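Virulence protein vsdE (Salmonella enterica, PDB 5LQ6) is a cysteine hydrolase delivered as an effector, suppressing host immune responses and contributing to Salmonella virulence. Local coordinates at residues A[82-87]-A[147-152]; A[152-157]-A[204-209]; A[168-173]-A[182-187]. The protein carries 4 engineered substitutions. All coordinates share one frame; numbering follows the deposited sequence.

Contact 1: residues A[82-87]-A[147-152]; sequences CLHYNI and SFIISA
H84 carries the apolar side of the contact by turning one ring face to I149. The CG1 of I149 stands 4.0 Å from the ring centroid and 28° off the ring normal, a CH-pi contact. The CD1 of I149 extends this cover to H84 CB at 3.7 Å. In H84, CG lies anti to the backbone N (chi1 -171°), which swings the imidazole off the helix toward the strand. I87, one helical turn on, lays its CG2 branch 3.5 Å from S147 OG.

Helix 76-89 starts at C76, the probable nucleophile of a Cys-His-Asp triad, and packs on the antiparallel sheet as in the papain-like hydrolases of clan CA. The short axes of segments 82-87 and 147-152 run almost antiparallel, at 172°.

The polar interactions are mostly water-borne: the hydroxyl of S147 can bond in several directions, and two waters bridge it to H84. One water, in the plane of the H84 ring, bonds to H84 ND1 at 2.9 Å and to S147 OG, and donates to F148 O at 2.8 Å. A second donates to H84 O at 2.8 Å and also bonds S147 OG, so two waters grip this hydroxyl. At the ring edge, H84 CE1 lies 3.3 Å from S147 O. H84 NE2 receives the backbone N-H of Y214, which helps to fix the rotation of the buried ring.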
loop_
_atom_site.group_PDB
_atom_site.type_symbol
_atom_site.label_atom_id
_atom_site.label_comp_id
_atom_site.label_asym_id
_atom_site.label_seq_id
_atom_site.Cartn_x
_atom_site.Cartn_y
_atom_site.Cartn_z
ATOM N N CYS A 82 3.333 2.361 4.681
ATOM C CA CYS A 82 4.200 1.655 5.636
ATOM C C CYS A 82 4.506 0.242 5.140
ATOM O O CYS A 82 5.626 -0.213 5.096
ATOM C CB CYS A 82 3.563 1.556 7.007
ATOM S SG CYS A 82 3.586 3.090 7.962
ATOM N N LEU A 83 3.439 -0.468 4.765
ATOM C CA LEU A 83 3.626 -1.832 4.299
ATOM C C LEU A 83 4.453 -1.860 3.047
ATOM O O LEU A 83 5.306 -2.719 2.861
ATOM C CB LEU A 83 2.256 -2.489 4.079
ATOM C CG LEU A 83 2.277 -3.944 3.646
ATOM C CD1 LEU A 83 3.082 -4.795 4.619
ATOM C CD2 LEU A 83 0.845 -4.473 3.510
ATOM N N HIS A 84 4.181 -0.961 2.091
ATOM C CA HIS A 84 4.975 -0.894 0.871
ATOM C C HIS A 84 6.463 -0.677 1.120
ATOM O O HIS A 84 7.325 -1.274 0.486
ATOM C CB HIS A 84 4.391 0.180 -0.037
ATOM C CG HIS A 84 4.960 0.215 -1.409
ATOM N ND1 HIS A 84 4.652 -0.725 -2.363
ATOM C CD2 HIS A 84 5.754 1.110 -2.028
ATOM C CE1 HIS A 84 5.290 -0.458 -3.475
ATOM N NE2 HIS A 84 5.953 0.669 -3.314
ATOM N N TYR A 85 6.728 0.250 2.018
ATOM C CA TYR A 85 8.095 0.510 2.429
ATOM C C TYR A 85 8.763 -0.720 3.044
ATOM O O TYR A 85 9.893 -1.045 2.687
ATOM C CB TYR A 85 8.116 1.670 3.416
ATOM C CG TYR A 85 9.465 2.070 3.988
ATOM C CD1 TYR A 85 9.995 1.443 5.073
ATOM C CD2 TYR A 85 10.164 3.083 3.388
ATOM C CE1 TYR A 85 11.229 1.867 5.597
ATOM C CE2 TYR A 85 11.388 3.533 3.915
ATOM C CZ TYR A 85 11.889 2.879 5.008
ATOM O OH TYR A 85 13.150 3.276 5.550
ATOM N N ASN A 86 8.082 -1.372 3.965
ATOM C CA ASN A 86 8.607 -2.580 4.634
ATOM C C ASN A 86 8.872 -3.688 3.601
ATOM O O ASN A 86 9.896 -4.364 3.630
ATOM C CB ASN A 86 7.652 -3.073 5.710
ATOM C CG ASN A 86 7.579 -2.134 6.910
ATOM O OD1 ASN A 86 8.374 -1.185 6.986
ATOM N ND2 ASN A 86 6.627 -2.334 7.758
ATOM N N ILE A 87 7.947 -3.886 2.659
ATOM C CA ILE A 87 8.171 -4.878 1.651
ATOM C C ILE A 87 9.406 -4.549 0.822
ATOM O O ILE A 87 10.253 -5.428 0.565
ATOM C CB ILE A 87 6.914 -5.017 0.725
ATOM C CG1 ILE A 87 5.791 -5.652 1.491
ATOM C CG2 ILE A 87 7.242 -5.816 -0.547
ATOM C CD1 ILE A 87 4.440 -5.446 0.829
ATOM N N SER A 147 5.582 -5.369 -6.233
ATOM C CA SER A 147 4.910 -4.767 -5.102
ATOM C C SER A 147 4.321 -3.409 -5.417
ATOM O O SER A 147 5.010 -2.539 -6.004
ATOM C CB SER A 147 5.899 -4.649 -3.955
ATOM O OG SER A 147 5.284 -4.017 -2.822
ATOM N N PHE A 148 3.053 -3.203 -5.072
ATOM C CA PHE A 148 2.309 -2.037 -5.494
ATOM C C PHE A 148 1.373 -1.546 -4.406
ATOM O O PHE A 148 0.943 -2.324 -3.560
ATOM C CB PHE A 148 1.483 -2.330 -6.747
ATOM C CG PHE A 148 2.278 -2.910 -7.898
ATOM C CD1 PHE A 148 2.528 -4.274 -7.951
ATOM C CD2 PHE A 148 2.853 -2.047 -8.819
ATOM C CE1 PHE A 148 3.310 -4.790 -8.969
ATOM C CE2 PHE A 148 3.634 -2.590 -9.852
ATOM C CZ PHE A 148 3.839 -3.951 -9.869
ATOM N N ILE A 149 1.045 -0.262 -4.458
ATOM C CA ILE A 149 -0.022 0.317 -3.649
ATOM C C ILE A 149 -1.206 0.569 -4.587
ATOM O O ILE A 149 -1.012 1.141 -5.674
ATOM C CB ILE A 149 0.344 1.619 -2.923
ATOM C CG1 ILE A 149 1.589 1.431 -2.053
ATOM C CG2 ILE A 149 -0.807 2.127 -2.083
ATOM C CD1 ILE A 149 2.152 2.748 -1.470
ATOM N N ILE A 150 -2.394 0.161 -4.159
ATOM C CA ILE A 150 -3.600 0.359 -4.961
ATOM C C ILE A 150 -4.421 1.431 -4.319
ATOM O O ILE A 150 -4.629 1.407 -3.084
ATOM C CB ILE A 150 -4.434 -0.911 -5.063
ATOM C CG1 ILE A 150 -3.565 -2.145 -5.308
ATOM C CG2 ILE A 150 -5.556 -0.759 -6.082
ATOM C CD1 ILE A 150 -2.809 -2.131 -6.566
ATOM N N SER A 151 -4.935 2.383 -5.076
ATOM C CA SER A 151 -5.868 3.402 -4.590
ATOM C C SER A 151 -7.183 3.217 -5.325
ATOM O O SER A 151 -7.210 3.220 -6.573
ATOM C CB SER A 151 -5.311 4.803 -4.855
ATOM O OG SER A 151 -4.143 5.047 -4.155
ATOM N N ALA A 152 -8.252 3.002 -4.571
ATOM C CA ALA A 152 -9.587 2.817 -5.121
ATOM C C ALA A 152 -10.436 4.012 -4.758
ATOM O O ALA A 152 -10.405 4.530 -3.648
ATOM C CB ALA A 152 -10.184 1.572 -4.604
HETATM O O HOH W 1 2.971 -3.050 -1.739
HETATM O O HOH W 2 7.409 -2.518 -2.001
#

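Contact 2: residues A[152-157]-A[204-209]; sequences AENYIA and SSSGEF
A152 and F209 face each other where strand 147-157 meets the last strand of the antiparallel sheet, a non-hydrogen-bonded pair in a fold of the papain-like clan CA. Their side chains share one face: A152 CB sits 3.9 Å from F209 CD2, and the small methyl leaves room for the broad ring beside it. The A152 CA approaches E208 O at 3.6 Å in a CA-H...O contact. E208 O also receives the N-H of E153, with E153 N 3.0 Å away, in a nearly straight bond.

Beyond this bond the chain turns a corner at E153 and N154. A water takes the N-H of N154 and donates to E208 O at 3.1 Å, giving that carbonyl a second donor. The side chains of E153, bent at chi2, and E208, extended beyond CG, lie side by side and point the same way, their carboxylates turned 54° against each other, with 4.0 Å between E153 OE2 and E208 OE2. Such like charges would probably raise the cost of ionising both; E208 OE1 is held by the hydroxyl of Y210.

N154 lays its amide against the bare backbone of G207, with ND2 3.4 Å from G207 CA. Having no CB, G207 avoids crowding N154 CB, and at phi 134°, psi 141° it also escapes a clash with the carbonyl O of S206.

Farther out, F203 meets the F209 ring edge-to-face, and E162 is hydrogen-bonded to S206 OG. A further water accepts the N-H of S204 and lies near N154 O and S206 OG. The loop itself is shaped by an ST turn: S204 OG accepts the N-H of S206, with S206 N 3.0 Å away.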
loop_
_atom_site.group_PDB
_atom_site.type_symbol
_atom_site.label_atom_id
_atom_site.label_comp_id
_atom_site.label_asym_id
_atom_site.label_seq_id
_atom_site.Cartn_x
_atom_site.Cartn_y
_atom_site.Cartn_z
ATOM N N ALA A 152 -8.252 3.002 -4.571
ATOM C CA ALA A 152 -9.587 2.817 -5.121
ATOM C C ALA A 152 -10.436 4.012 -4.758
ATOM O O ALA A 152 -10.405 4.530 -3.648
ATOM C CB ALA A 152 -10.184 1.572 -4.604
ATOM N N GLU A 153 -11.233 4.475 -5.713
ATOM C CA GLU A 153 -12.119 5.572 -5.416
ATOM C C GLU A 153 -13.408 5.263 -4.710
ATOM O O GLU A 153 -13.908 6.089 -3.963
ATOM C CB GLU A 153 -12.394 6.357 -6.694
ATOM C CG GLU A 153 -11.195 7.238 -7.049
ATOM C CD GLU A 153 -11.246 8.626 -6.432
ATOM O OE1 GLU A 153 -11.695 8.762 -5.257
ATOM O OE2 GLU A 153 -10.838 9.578 -7.142
ATOM N N ASN A 154 -13.986 4.137 -4.972
ATOM C CA ASN A 154 -15.348 3.864 -4.455
ATOM C C ASN A 154 -15.411 2.543 -3.741
ATOM O O ASN A 154 -16.292 1.714 -3.927
ATOM C CB ASN A 154 -16.349 3.935 -5.621
ATOM C CG ASN A 154 -16.672 5.388 -6.027
ATOM O OD1 ASN A 154 -16.976 6.215 -5.189
ATOM N ND2 ASN A 154 -16.589 5.674 -7.300
ATOM N N TYR A 155 -14.430 2.351 -2.870
ATOM C CA TYR A 155 -14.408 1.177 -1.997
ATOM C C TYR A 155 -15.539 1.271 -0.955
ATOM O O TYR A 155 -15.693 2.310 -0.346
ATOM C CB TYR A 155 -13.065 1.140 -1.269
ATOM C CG TYR A 155 -12.873 0.018 -0.256
ATOM C CD1 TYR A 155 -12.443 -1.231 -0.633
ATOM C CD2 TYR A 155 -13.136 0.238 1.109
ATOM C CE1 TYR A 155 -12.250 -2.241 0.318
ATOM C CE2 TYR A 155 -12.983 -0.746 2.055
ATOM C CZ TYR A 155 -12.541 -1.983 1.664
ATOM O OH TYR A 155 -12.379 -3.003 2.601
ATOM N N ILE A 156 -16.297 0.188 -0.755
ATOM C CA ILE A 156 -17.415 0.217 0.194
ATOM C C ILE A 156 -16.889 -0.123 1.584
ATOM O O ILE A 156 -16.612 -1.309 1.897
ATOM C CB ILE A 156 -18.525 -0.715 -0.302
ATOM C CG1 ILE A 156 -18.979 -0.323 -1.707
ATOM C CG2 ILE A 156 -19.655 -0.766 0.732
ATOM C CD1 ILE A 156 -19.798 -1.397 -2.358
ATOM N N ALA A 157 -16.692 0.877 2.431
ATOM C CA ALA A 157 -16.253 0.688 3.782
ATOM C C ALA A 157 -17.489 0.504 4.679
ATOM O O ALA A 157 -18.580 1.051 4.352
ATOM C CB ALA A 157 -15.432 1.846 4.233
ATOM N N SER A 204 -18.762 -1.663 -6.391
ATOM C CA SER A 204 -19.716 -1.696 -7.533
ATOM C C SER A 204 -18.996 -1.196 -8.793
ATOM O O SER A 204 -17.767 -0.956 -8.789
ATOM C CB SER A 204 -20.925 -0.803 -7.271
ATOM O OG SER A 204 -20.617 0.539 -7.628
ATOM N N SER A 205 -19.752 -1.015 -9.875
ATOM C CA SER A 205 -19.182 -0.532 -11.142
ATOM C C SER A 205 -18.691 0.913 -11.021
ATOM O O SER A 205 -17.837 1.350 -11.770
ATOM C CB SER A 205 -20.216 -0.654 -12.291
ATOM O OG SER A 205 -20.833 -1.938 -12.296
ATOM N N SER A 206 -19.255 1.666 -10.098
ATOM C CA SER A 206 -18.725 2.984 -9.789
ATOM C C SER A 206 -17.278 2.782 -9.397
ATOM O O SER A 206 -16.999 1.977 -8.516
ATOM C CB SER A 206 -19.505 3.632 -8.633
ATOM O OG SER A 206 -19.275 2.967 -7.395
ATOM N N GLY A 207 -16.359 3.452 -10.074
ATOM C CA GLY A 207 -15.018 3.594 -9.553
ATOM C C GLY A 207 -13.802 3.358 -10.418
ATOM O O GLY A 207 -13.736 2.413 -11.233
ATOM N N GLU A 208 -12.830 4.232 -10.171
ATOM C CA GLU A 208 -11.514 4.137 -10.704
ATOM C C GLU A 208 -10.546 3.444 -9.673
ATOM O O GLU A 208 -10.766 3.376 -8.449
ATOM C CB GLU A 208 -10.971 5.531 -10.977
ATOM C CG GLU A 208 -11.887 6.554 -11.629
ATOM C CD GLU A 208 -11.496 7.968 -11.216
ATOM O OE1 GLU A 208 -10.312 8.321 -11.380
ATOM O OE2 GLU A 208 -12.361 8.719 -10.711
ATOM N N PHE A 209 -9.477 2.904 -10.218
ATOM C CA PHE A 209 -8.378 2.363 -9.473
ATOM C C PHE A 209 -7.082 2.942 -10.033
ATOM O O PHE A 209 -6.945 3.166 -11.230
ATOM C CB PHE A 209 -8.340 0.851 -9.647
ATOM C CG PHE A 209 -9.546 0.134 -9.100
ATOM C CD1 PHE A 209 -10.702 0.112 -9.827
ATOM C CD2 PHE A 209 -9.510 -0.474 -7.850
ATOM C CE1 PHE A 209 -11.838 -0.528 -9.368
ATOM C CE2 PHE A 209 -10.668 -1.149 -7.385
ATOM C CZ PHE A 209 -11.815 -1.128 -8.148
HETATM O O HOH W 3 -13.205 2.102 -7.101
HETATM O O HOH W 4 -18.077 0.781 -5.752
#

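Contact 3: residues A[168-173]-A[182-187]; sequences NAVVIS and QFIDSW. Engineered in segment 168-173: S173 (natural residue Cys).
The F183 ring has the carbonyl oxygen of N168 at its edge, near the ring plane, 3.8 Å from F183 CD1, while A169 CB comes in obliquely, also 3.8 Å from F183 CD1. A methyl is small enough to sit beside the ring in this way, and F183 also touches I129 of helix 129-143. The Q182 amide, by contrast, is turned to its own strand: CG is anti to the backbone N (chi1 -179°), and a bend at chi2 folds the amide back, where NE2 donates to F183 O at 2.9 Å, with that oxygen in the amide plane. Its OE1 meets R55, so both ends of this buried amide are bonded. The N168 amide is also bonded at both ends: ND2 donates to S80 O, and OD1 accepts a hydrogen bond from a water that in turn accepts the N-H of S186.

These strands form the beta hairpin at the edge of the central antiparallel sheet, their short axes inclined at 152°. N168 with I184 and V170 with Q182 are hydrogen-bonded pairs, and A169 with F183 lies between them as a non-hydrogen-bonded pair. N168 N donates to I184 O at 2.9 Å, and I184 N returns a bond to N168 O, also 2.9 Å. In the second pair V170 N to Q182 O is 3.0 Å and Q182 N to V170 O 2.8 Å.

On the face that carries N168, the branched V170 and I184 cross at an angle, V170 CG2 touching I184 CD1 at 3.8 Å, and helix 76-89 covers both, I87 on V170 and L83 on I184. Past the strand, D185 OD2 is hydrogen-bonded to H165 NE2, consistent with the acid and base of a Cys-His-Asp triad with C76, while W187 meets the H165 ring edge-to-face.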
loop_
_atom_site.group_PDB
_atom_site.type_symbol
_atom_site.label_atom_id
_atom_site.label_comp_id
_atom_site.label_asym_id
_atom_site.label_seq_id
_atom_site.Cartn_x
_atom_site.Cartn_y
_atom_site.Cartn_z
ATOM N N ASN A 168 -2.753 -2.829 -0.770
ATOM C CA ASN A 168 -1.505 -3.293 -1.372
ATOM C C ASN A 168 -1.703 -4.503 -2.254
ATOM O O ASN A 168 -2.708 -5.202 -2.184
ATOM C CB ASN A 168 -0.443 -3.616 -0.303
ATOM C CG ASN A 168 -0.097 -2.422 0.568
ATOM O OD1 ASN A 168 -0.881 -1.998 1.410
ATOM N ND2 ASN A 168 1.086 -1.877 0.341
ATOM N N ALA A 169 -0.755 -4.747 -3.147
ATOM C CA ALA A 169 -0.787 -5.941 -3.975
ATOM C C ALA A 169 0.679 -6.383 -4.162
ATOM O O ALA A 169 1.557 -5.555 -4.451
ATOM C CB ALA A 169 -1.440 -5.681 -5.297
ATOM N N VAL A 170 0.933 -7.682 -4.002
ATOM C CA VAL A 170 2.244 -8.252 -4.210
ATOM C C VAL A 170 2.125 -9.501 -5.052
ATOM O O VAL A 170 1.257 -10.332 -4.821
ATOM C CB VAL A 170 2.949 -8.572 -2.891
ATOM C CG1 VAL A 170 4.304 -9.249 -3.060
ATOM C CG2 VAL A 170 3.167 -7.315 -2.039
ATOM N N VAL A 171 3.014 -9.632 -6.011
ATOM C CA VAL A 171 3.101 -10.873 -6.826
ATOM C C VAL A 171 3.900 -11.908 -6.070
ATOM O O VAL A 171 5.042 -11.654 -5.619
ATOM C CB VAL A 171 3.747 -10.577 -8.196
ATOM C CG1 VAL A 171 3.898 -11.858 -8.999
ATOM C CG2 VAL A 171 2.975 -9.534 -8.967
ATOM N N ILE A 172 3.278 -13.056 -5.886
ATOM C CA ILE A 172 3.864 -14.197 -5.175
ATOM C C ILE A 172 4.240 -15.253 -6.195
ATOM O O ILE A 172 3.408 -15.639 -6.998
ATOM C CB ILE A 172 2.905 -14.802 -4.135
ATOM C CG1 ILE A 172 2.468 -13.728 -3.131
ATOM C CG2 ILE A 172 3.572 -16.007 -3.443
ATOM C CD1 ILE A 172 1.554 -14.238 -2.032
ATOM N N SER A 173 5.497 -15.702 -6.103
ATOM C CA SER A 173 6.012 -16.770 -6.964
ATOM C C SER A 173 6.385 -17.984 -6.128
ATOM O O SER A 173 7.421 -17.974 -5.448
ATOM C CB SER A 173 7.212 -16.228 -7.746
ATOM O OG SER A 173 6.775 -15.242 -8.642
ATOM N N GLN A 182 -1.357 -11.359 -4.916
ATOM C CA GLN A 182 -1.975 -11.360 -3.622
ATOM C C GLN A 182 -2.331 -9.935 -3.216
ATOM O O GLN A 182 -1.440 -9.135 -2.942
ATOM C CB GLN A 182 -1.086 -12.005 -2.590
ATOM C CG GLN A 182 -1.672 -12.076 -1.196
ATOM C CD GLN A 182 -2.873 -12.972 -1.139
ATOM O OE1 GLN A 182 -2.744 -14.201 -1.399
ATOM N NE2 GLN A 182 -4.059 -12.407 -0.936
ATOM N N PHE A 183 -3.617 -9.647 -3.164
ATOM C CA PHE A 183 -4.071 -8.388 -2.532
ATOM C C PHE A 183 -3.897 -8.480 -1.061
ATOM O O PHE A 183 -4.123 -9.540 -0.445
ATOM C CB PHE A 183 -5.479 -8.061 -2.979
ATOM C CG PHE A 183 -5.572 -7.712 -4.445
ATOM C CD1 PHE A 183 -5.089 -6.526 -4.903
ATOM C CD2 PHE A 183 -6.136 -8.585 -5.379
ATOM C CE1 PHE A 183 -5.164 -6.152 -6.253
ATOM C CE2 PHE A 183 -6.201 -8.216 -6.710
ATOM C CZ PHE A 183 -5.723 -7.011 -7.142
ATOM N N ILE A 184 -3.502 -7.352 -0.467
ATOM C CA ILE A 184 -3.239 -7.249 0.970
ATOM C C ILE A 184 -3.954 -5.994 1.462
ATOM O O ILE A 184 -3.729 -4.918 0.937
ATOM C CB ILE A 184 -1.760 -7.170 1.323
ATOM C CG1 ILE A 184 -0.975 -8.289 0.687
ATOM C CG2 ILE A 184 -1.580 -7.144 2.812
ATOM C CD1 ILE A 184 0.474 -7.953 0.508
ATOM N N ASP A 185 -4.814 -6.121 2.449
ATOM C CA ASP A 185 -5.490 -4.945 3.032
ATOM C C ASP A 185 -5.217 -4.971 4.507
ATOM O O ASP A 185 -6.016 -5.548 5.274
ATOM C CB ASP A 185 -6.973 -4.880 2.663
ATOM C CG ASP A 185 -7.605 -3.575 3.014
ATOM O OD1 ASP A 185 -7.025 -2.834 3.824
ATOM O OD2 ASP A 185 -8.667 -3.263 2.440
ATOM N N SER A 186 -4.128 -4.334 4.952
ATOM C CA SER A 186 -3.729 -4.368 6.352
ATOM C C SER A 186 -4.709 -3.609 7.228
ATOM O O SER A 186 -4.763 -3.843 8.455
ATOM C CB SER A 186 -2.332 -3.857 6.545
ATOM O OG SER A 186 -2.226 -2.467 6.186
ATOM N N TRP A 187 -5.503 -2.733 6.639
ATOM C CA TRP A 187 -6.582 -2.019 7.355
ATOM C C TRP A 187 -7.760 -2.904 7.686
ATOM O O TRP A 187 -8.450 -2.731 8.720
ATOM C CB TRP A 187 -7.005 -0.823 6.505
ATOM C CG TRP A 187 -8.148 -0.030 6.996
ATOM C CD1 TRP A 187 -8.063 1.040 7.826
ATOM C CD2 TRP A 187 -9.509 -0.234 6.710
ATOM N NE1 TRP A 187 -9.326 1.519 8.083
ATOM C CE2 TRP A 187 -10.233 0.784 7.374
ATOM C CE3 TRP A 187 -10.201 -1.129 5.902
ATOM C CZ2 TRP A 187 -11.631 0.879 7.287
ATOM C CZ3 TRP A 187 -11.627 -1.018 5.812
ATOM C CH2 TRP A 187 -12.294 -0.041 6.524
HETATM O O HOH W 5 -2.671 -2.377 3.496
#

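How the contacts relate
Contact 1 packs helix 76-89 on the antiparallel sheet and contact 3 forms its hairpin edge, while contact 2 lies at its end, where the loop leading into strand 209-212 meets the corner of strand 147-157. Contacts 1 and 3 have centres only about 8 Å apart; F148 N probably bonds A169 O at 2.9 Å, while I87 CD1 packs on V170 CG2. Contact 2 is centred about 18 Å from each of the others but shares A152 with contact 1. It also reaches the probable catalytic triad, since Y155 OH lies 3.7 Å from D185 OD2. The helix of contact 1 brings C76, and the loop after the hairpin of contact 3 brings D185, to H165.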